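Local coordinates for SusD-like carbohydrate binding protein BF1063 (Bacteroides fragilis NCTC 9343, PDB 3I4G) that probably binds carbohydrate at the bacterial outer membrane, as a member of the SusD family of glycan-binding lipoproteins, at residues His222-Leu227 against Ile385-Val390; Val390-Leu395 against Glu412-Val417; Pro182-Ile187 against Gly228-Asn233. All coordinates share one frame; numbering follows the deposited sequence. Where two conformers were deposited one is given.

Interaction 1 of 3, residues His222-Leu227 against Ile385-Val390; sequences HDIMEL and IRYAEV
Val390 and Ile224 face each other where the C-terminal turn of helix 214-227 meets the first turn of helix 387-400, their CA atoms 7.6 Å apart. Both methyls of Val390 are used. CG1 lies against the branch point of Ile224, 3.9 Å from CB of that residue, and CG2 meets its far end, 3.9 Å from Ile224 CD1. The two side chains cross at a slant, so that CB, CG2 and CD1 of Ile224 all lie against the valine methyls. The other branch, Ile224 CG2, stands at the edge of the Tyr387 ring, near its plane and 4.0 Å from CE1 of that ring. The tyrosine gets there because its CG is anti to the backbone N (chi1 -167°), which throws the ring across toward helix 214-227. Beyond it, the selenomethionine Met225 crosses the phenol end at about a right angle, with its CG 3.5 Å from Tyr387 OH. Leu201 of helix 197-211 also touches Ile224. Water 1 joins Tyr387 OH to Ile224 O only loosely, its bond to the hydroxyl being weak. The absence of a direct hydrogen bond implies that apolar van der Waals packing, largely buried, joins the two helix ends, with a weakly bound water at the polar margin.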
# COMPACT_ATOMS: atom_id res chain seq x y z
N HIS A 222 15.22 13.41 -3.40
CA HIS A 222 15.58 14.83 -3.35
C HIS A 222 15.35 15.51 -4.71
O HIS A 222 15.06 16.71 -4.74
CB HIS A 222 17.02 14.95 -2.88
CG HIS A 222 17.40 16.32 -2.42
ND1 HIS A 222 16.55 17.14 -1.69
CD2 HIS A 222 18.59 16.95 -2.48
CE1 HIS A 222 17.19 18.26 -1.40
NE2 HIS A 222 18.43 18.17 -1.85
N ASP A 223 15.46 14.77 -5.81
CA ASP A 223 15.16 15.32 -7.14
C ASP A 223 13.69 15.69 -7.25
O ASP A 223 13.35 16.70 -7.84
CB ASP A 223 15.50 14.33 -8.27
CG ASP A 223 17.00 14.17 -8.52
OD1 ASP A 223 17.79 15.01 -8.06
OD2 ASP A 223 17.36 13.20 -9.26
N ILE A 224 12.81 14.89 -6.64
CA ILE A 224 11.39 15.23 -6.61
C ILE A 224 11.18 16.53 -5.82
O ILE A 224 10.44 17.44 -6.21
CB ILE A 224 10.58 14.08 -6.00
CG1 ILE A 224 10.70 12.82 -6.86
CG2 ILE A 224 9.10 14.49 -5.81
CD1 ILE A 224 10.14 11.59 -6.19
N MSE A 225 11.78 16.59 -4.65
CA MSE A 225 11.68 17.80 -3.83
C MSE A 225 12.19 19.04 -4.56
O MSE A 225 11.53 20.08 -4.57
CB MSE A 225 12.44 17.57 -2.52
CG MSE A 225 11.93 16.42 -1.66
SE MSE A 225 13.13 15.83 -0.31
CE MSE A 225 13.14 17.49 0.85
N GLU A 226 13.32 18.94 -5.24
CA GLU A 226 13.93 20.10 -5.90
C GLU A 226 13.20 20.54 -7.17
O GLU A 226 13.31 21.69 -7.58
CB GLU A 226 15.40 19.81 -6.15
CG GLU A 226 16.21 19.81 -4.86
CD GLU A 226 17.67 19.53 -5.08
OE1 GLU A 226 18.01 18.72 -5.99
OE2 GLU A 226 18.48 20.11 -4.32
N LEU A 227 12.43 19.64 -7.79
CA LEU A 227 11.59 20.03 -8.91
C LEU A 227 10.54 21.04 -8.43
O LEU A 227 10.14 21.97 -9.15
CB LEU A 227 10.93 18.83 -9.58
CG LEU A 227 11.81 18.05 -10.56
CD1 LEU A 227 11.31 16.64 -10.76
CD2 LEU A 227 11.90 18.82 -11.88
N ILE A 385 1.78 6.78 -4.76
CA ILE A 385 2.93 7.55 -4.31
C ILE A 385 2.44 8.92 -3.84
O ILE A 385 1.87 9.69 -4.62
CB ILE A 385 3.99 7.78 -5.41
CG1 ILE A 385 4.53 6.46 -5.98
CG2 ILE A 385 5.14 8.68 -4.90
CD1 ILE A 385 5.33 5.57 -5.02
N ARG A 386 2.66 9.20 -2.57
CA ARG A 386 2.37 10.49 -1.96
C ARG A 386 3.67 11.22 -1.64
O ARG A 386 4.69 10.62 -1.26
CB ARG A 386 1.53 10.34 -0.68
CG ARG A 386 0.21 9.70 -0.91
CD ARG A 386 -0.79 9.88 0.21
NE ARG A 386 -0.53 9.22 1.49
CZ ARG A 386 -0.11 9.81 2.62
NH1 ARG A 386 0.34 11.07 2.66
NH2 ARG A 386 -0.08 9.10 3.73
N TYR A 387 3.60 12.55 -1.73
CA TYR A 387 4.79 13.36 -1.39
C TYR A 387 5.24 13.11 0.06
O TYR A 387 6.41 13.20 0.36
CB TYR A 387 4.54 14.84 -1.65
CG TYR A 387 5.76 15.75 -1.63
CD1 TYR A 387 6.83 15.49 -2.45
CD2 TYR A 387 5.79 16.88 -0.82
CE1 TYR A 387 7.91 16.35 -2.47
CE2 TYR A 387 6.86 17.72 -0.84
CZ TYR A 387 7.91 17.45 -1.66
OH TYR A 387 8.99 18.33 -1.72
N ALA A 388 4.32 12.81 0.99
CA ALA A 388 4.79 12.50 2.34
C ALA A 388 5.74 11.31 2.35
O ALA A 388 6.69 11.29 3.13
CB ALA A 388 3.64 12.19 3.23
N GLU A 389 5.50 10.30 1.51
CA GLU A 389 6.42 9.17 1.45
C GLU A 389 7.76 9.62 0.87
O GLU A 389 8.83 9.16 1.30
CB GLU A 389 5.86 8.03 0.61
CG GLU A 389 6.86 6.86 0.57
CD GLU A 389 6.52 5.73 -0.38
OE1 GLU A 389 5.35 5.63 -0.81
OE2 GLU A 389 7.44 4.93 -0.70
N VAL A 390 7.74 10.50 -0.13
CA VAL A 390 8.98 11.03 -0.69
C VAL A 390 9.82 11.73 0.36
O VAL A 390 11.04 11.51 0.43
CB VAL A 390 8.66 12.00 -1.87
CG1 VAL A 390 9.89 12.73 -2.36
CG2 VAL A 390 7.98 11.23 -3.02
O HOH W 1 8.26 19.31 -4.76

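Interaction 2 of 3, residues Val390-Leu395 against Glu412-Val417; sequences VLLGYL and ETINAV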
# COMPACT_ATOMS: atom_id res chain seq x y z
N VAL A 390 7.74 10.50 -0.13
CA VAL A 390 8.98 11.03 -0.69
C VAL A 390 9.82 11.73 0.36
O VAL A 390 11.04 11.51 0.43
CB VAL A 390 8.66 12.00 -1.87
CG1 VAL A 390 9.89 12.73 -2.36
CG2 VAL A 390 7.98 11.23 -3.02
N LEU A 391 9.19 12.58 1.17
CA LEU A 391 9.92 13.30 2.21
C LEU A 391 10.48 12.36 3.26
O LEU A 391 11.65 12.47 3.65
CB LEU A 391 9.01 14.34 2.88
CG LEU A 391 8.49 15.46 2.02
CD1 LEU A 391 7.60 16.42 2.83
CD2 LEU A 391 9.65 16.25 1.38
N LEU A 392 9.69 11.38 3.70
CA LEU A 392 10.19 10.42 4.69
C LEU A 392 11.22 9.48 4.08
O LEU A 392 12.14 9.04 4.76
CB LEU A 392 9.05 9.64 5.33
CG LEU A 392 8.03 10.47 6.11
CD1 LEU A 392 6.83 9.63 6.54
CD2 LEU A 392 8.69 11.15 7.30
N GLY A 393 11.07 9.16 2.81
CA GLY A 393 12.04 8.33 2.13
C GLY A 393 13.39 9.00 2.00
O GLY A 393 14.44 8.37 2.18
N TYR A 394 13.39 10.28 1.63
CA TYR A 394 14.61 11.08 1.58
C TYR A 394 15.33 11.03 2.92
O TYR A 394 16.51 10.74 2.98
CB TYR A 394 14.27 12.51 1.18
CG TYR A 394 15.43 13.47 1.19
CD1 TYR A 394 16.59 13.23 0.45
CD2 TYR A 394 15.39 14.65 1.91
CE1 TYR A 394 17.63 14.10 0.48
CE2 TYR A 394 16.42 15.56 1.88
CZ TYR A 394 17.55 15.27 1.19
OH TYR A 394 18.57 16.19 1.18
N LEU A 395 14.60 11.30 4.01
CA LEU A 395 15.20 11.31 5.33
C LEU A 395 15.72 9.92 5.70
O LEU A 395 16.83 9.80 6.22
CB LEU A 395 14.19 11.82 6.36
CG LEU A 395 14.71 11.94 7.79
CD1 LEU A 395 15.95 12.84 7.88
CD2 LEU A 395 13.59 12.46 8.70
N GLU A 412 12.17 20.21 6.74
CA GLU A 412 11.69 20.05 5.36
C GLU A 412 11.11 18.65 5.10
O GLU A 412 10.49 18.42 4.07
CB GLU A 412 12.79 20.39 4.33
CG GLU A 412 13.86 19.38 4.22
CD GLU A 412 14.96 19.73 3.18
OE1 GLU A 412 14.69 20.53 2.25
OE2 GLU A 412 16.06 19.17 3.31
N THR A 413 11.33 17.70 6.00
CA THR A 413 10.92 16.32 5.78
C THR A 413 9.90 15.87 6.82
O THR A 413 8.70 16.09 6.66
CB THR A 413 12.13 15.35 5.73
OG1 THR A 413 12.91 15.41 6.95
CG2 THR A 413 13.05 15.65 4.53
N ILE A 414 10.36 15.23 7.87
CA ILE A 414 9.47 14.68 8.88
C ILE A 414 8.56 15.72 9.53
O ILE A 414 7.38 15.44 9.78
CB ILE A 414 10.28 13.90 9.94
CG1 ILE A 414 9.35 13.16 10.90
CG2 ILE A 414 11.28 14.81 10.69
CD1 ILE A 414 10.05 11.96 11.59
N ASN A 415 9.07 16.92 9.75
CA ASN A 415 8.25 17.95 10.40
C ASN A 415 7.27 18.61 9.42
O ASN A 415 6.26 19.19 9.83
CB ASN A 415 9.13 18.96 11.12
CG ASN A 415 9.87 18.33 12.23
OD1 ASN A 415 9.44 17.32 12.75
ND2 ASN A 415 10.99 18.93 12.61
N ALA A 416 7.53 18.52 8.12
CA ALA A 416 6.55 18.98 7.13
C ALA A 416 5.38 18.00 7.10
O ALA A 416 4.22 18.41 6.95
CB ALA A 416 7.21 19.11 5.76
N VAL A 417 5.66 16.71 7.28
CA VAL A 417 4.62 15.69 7.35
C VAL A 417 3.85 15.82 8.65
O VAL A 417 2.62 15.93 8.65
CB VAL A 417 5.23 14.29 7.24
CG1 VAL A 417 4.20 13.20 7.46
CG2 VAL A 417 5.87 14.14 5.86
O HOH W 2 17.99 18.74 1.88
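Tyr394 and Glu412 meet at the border of the contact through water 2, which sits 2.7 Å from Tyr394 OH. The same water is modelled so close to Glu412 OE2 that this second bond is doubtful in length. The carboxylate also touches the ring directly: OE2 of Glu412 lies in plane at the ring edge, 3.9 Å from CE2 of Tyr394, and the two planes are 77° apart. Next to it on that edge comes CG2 of Thr413, 3.7 Å from Tyr394 CD2. Thr413 lies at the break between helices 407-412 and 414-418, and its CA comes within 4.8 Å of that of Leu391. With chi1 at 58°, its hydroxyl turns toward Leu395, whose CD2 is 3.5 Å from OG1; the polar need of that oxygen is met by Ile409 O. Leu391 reaches past the break, its CD1 4.0 Å from Ala416 CB. One residue on from Leu391, Leu392 crosses Ile414 at about a right angle, while Leu395 CD2 approaches Ile414 CB to 3.8 Å. Leu391, Leu392 and Leu395 of helix 387-400, packed against the junction of helices 407-412 and 414-418, are consistent with the helical framework of the SusD family, which belongs to the TPR clan.

Interaction 3 of 3, residues Pro182-Ile187 against Gly228-Asn233; sequences PRFSAI and GDNAIN
Phe184 lays one face of its ring over the side-chain amide of Asn230, whose ND2 stands 3.4 Å above the centre of that ring. Ring and amide planes are 63° apart, so the nitrogen end points at the face and the groups do not stack flat. A chi1 of -179° swings the Phe184 ring out opposite its own backbone N and over the amide, and Asn230 ND2 is tied separately by a hydrogen bond to Lys249 O. Beside this pair, the Asp229 carboxylate is held side-on in a salt bridge by Arg183: NE donates to OD2 of Asp229 at 3.0 Å, along its syn lone pair, and NH2 donates to OD1 at 2.9 Å from the syn side. Guanidinium and carboxylate planes are nonetheless turned 41° from each other. The arrangement joins two loops of the SusD fold, one leaving helix 163-180 and the other leaving helix 214-227, whose end is marked by the positive phi of Gly228. In the short 3-10 turn 184-186 the amide of Ser185 donates to Asp229 OD2 at 3.0 Å, arriving from above the carboxylate plane, while that of Phe184 goes to Gln198 OE1. OD2 therefore receives both Arg183 NE and Ser185 N, and Gln198 NE2 of helix 197-211 adds a third donor. Such a concentration of donors would probably stabilise the charged form of Asp229. Water 3, 2.8 Å from Ser185 OG, binds Asp229 OD1 weakly over one face of the Arg183 guanidinium.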
# COMPACT_ATOMS: atom_id res chain seq x y z
N PRO A 182 6.42 13.88 -18.59
CA PRO A 182 6.21 15.26 -18.15
C PRO A 182 6.28 15.39 -16.65
O PRO A 182 5.87 14.50 -15.91
CB PRO A 182 4.82 15.63 -18.66
CG PRO A 182 4.26 14.40 -19.34
CD PRO A 182 5.22 13.27 -19.20
N ARG A 183 6.75 16.55 -16.20
CA ARG A 183 6.74 16.86 -14.78
C ARG A 183 5.30 16.97 -14.32
O ARG A 183 4.40 17.30 -15.08
CB ARG A 183 7.53 18.14 -14.50
CG ARG A 183 6.90 19.39 -15.04
CD ARG A 183 7.87 20.53 -14.97
NE ARG A 183 8.22 20.85 -13.58
CZ ARG A 183 9.34 21.45 -13.20
NH1 ARG A 183 10.29 21.77 -14.08
NH2 ARG A 183 9.52 21.74 -11.93
N PHE A 184 5.11 16.74 -13.03
CA PHE A 184 3.80 16.78 -12.36
C PHE A 184 3.05 18.07 -12.66
O PHE A 184 1.84 18.04 -12.98
CB PHE A 184 4.01 16.65 -10.83
CG PHE A 184 2.74 16.66 -10.03
CD1 PHE A 184 2.19 17.87 -9.60
CD2 PHE A 184 2.07 15.48 -9.71
CE1 PHE A 184 1.04 17.91 -8.84
CE2 PHE A 184 0.90 15.53 -8.95
CZ PHE A 184 0.38 16.77 -8.53
N SER A 185 3.75 19.22 -12.63
CA SER A 185 3.06 20.50 -12.85
C SER A 185 2.49 20.63 -14.27
O SER A 185 1.63 21.48 -14.50
CB SER A 185 3.98 21.67 -12.54
OG SER A 185 5.02 21.72 -13.46
N ALA A 186 3.00 19.85 -15.21
CA ALA A 186 2.53 19.86 -16.60
C ALA A 186 1.43 18.87 -16.92
O ALA A 186 1.03 18.78 -18.07
CB ALA A 186 3.76 19.60 -17.52
N ILE A 187 0.98 18.09 -15.94
CA ILE A 187 -0.10 17.12 -16.14
C ILE A 187 -1.45 17.82 -15.95
O ILE A 187 -1.79 18.18 -14.84
CB ILE A 187 -0.03 15.93 -15.15
CG1 ILE A 187 1.33 15.21 -15.14
CG2 ILE A 187 -1.12 14.91 -15.49
CD1 ILE A 187 1.70 14.53 -16.39
N GLY A 228 10.07 20.86 -7.21
CA GLY A 228 9.22 21.89 -6.60
C GLY A 228 7.77 21.90 -6.98
O GLY A 228 7.06 22.86 -6.72
N ASP A 229 7.29 20.83 -7.61
CA ASP A 229 5.89 20.74 -8.05
C ASP A 229 4.98 20.19 -6.99
O ASP A 229 3.75 20.30 -7.14
CB ASP A 229 5.73 19.82 -9.28
CG ASP A 229 6.49 20.28 -10.50
OD1 ASP A 229 6.97 21.41 -10.52
OD2 ASP A 229 6.54 19.49 -11.48
N ASN A 230 5.54 19.58 -5.94
CA ASN A 230 4.74 18.89 -4.95
C ASN A 230 4.85 19.51 -3.56
O ASN A 230 5.81 20.19 -3.22
CB ASN A 230 5.18 17.43 -4.95
CG ASN A 230 4.94 16.77 -6.29
OD1 ASN A 230 5.88 16.50 -7.05
ND2 ASN A 230 3.68 16.55 -6.61
N ALA A 231 3.82 19.25 -2.77
CA ALA A 231 3.72 19.82 -1.44
C ALA A 231 2.77 19.01 -0.62
O ALA A 231 1.90 18.36 -1.14
CB ALA A 231 3.20 21.26 -1.52
N ILE A 232 2.95 19.10 0.69
CA ILE A 232 2.06 18.46 1.66
C ILE A 232 0.71 19.15 1.69
O ILE A 232 0.62 20.37 1.86
CB ILE A 232 2.73 18.45 3.05
CG1 ILE A 232 3.97 17.55 3.03
CG2 ILE A 232 1.75 18.00 4.14
CD1 ILE A 232 3.71 16.05 2.70
N ASN A 233 -0.37 18.40 1.50
CA ASN A 233 -1.72 18.92 1.51
C ASN A 233 -2.19 19.26 2.93
O ASN A 233 -1.93 18.50 3.84
CB ASN A 233 -2.68 17.90 0.93
CG ASN A 233 -4.00 18.47 0.53
OD1 ASN A 233 -4.07 19.45 -0.21
ND2 ASN A 233 -5.08 17.80 0.95
O HOH W 3 6.51 23.97 -12.76

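In the fold
Helix 387-400 ties interactions 1 and 2 together: their centres are about 8 Å apart, they share Val390, and Met225 SE of interaction 1 lies 3.4 Å from Tyr394 CD2 of interaction 2. His222 also stacks its ring on that of Tyr394. Interaction 3 follows on directly from helix 214-227, its centre about 9 Å from that of interaction 1; Tyr387 CD1 sits 3.6 Å from Asn230 CB, and Arg183 NH2 is 2.9 Å from Leu227 O. Interactions 2 and 3 are further apart, with centres about 16 Å from each other, yet Ile232 CG1 reaches Leu391 CD1 at 3.8 Å. All three lie on the same side of the chain's centre.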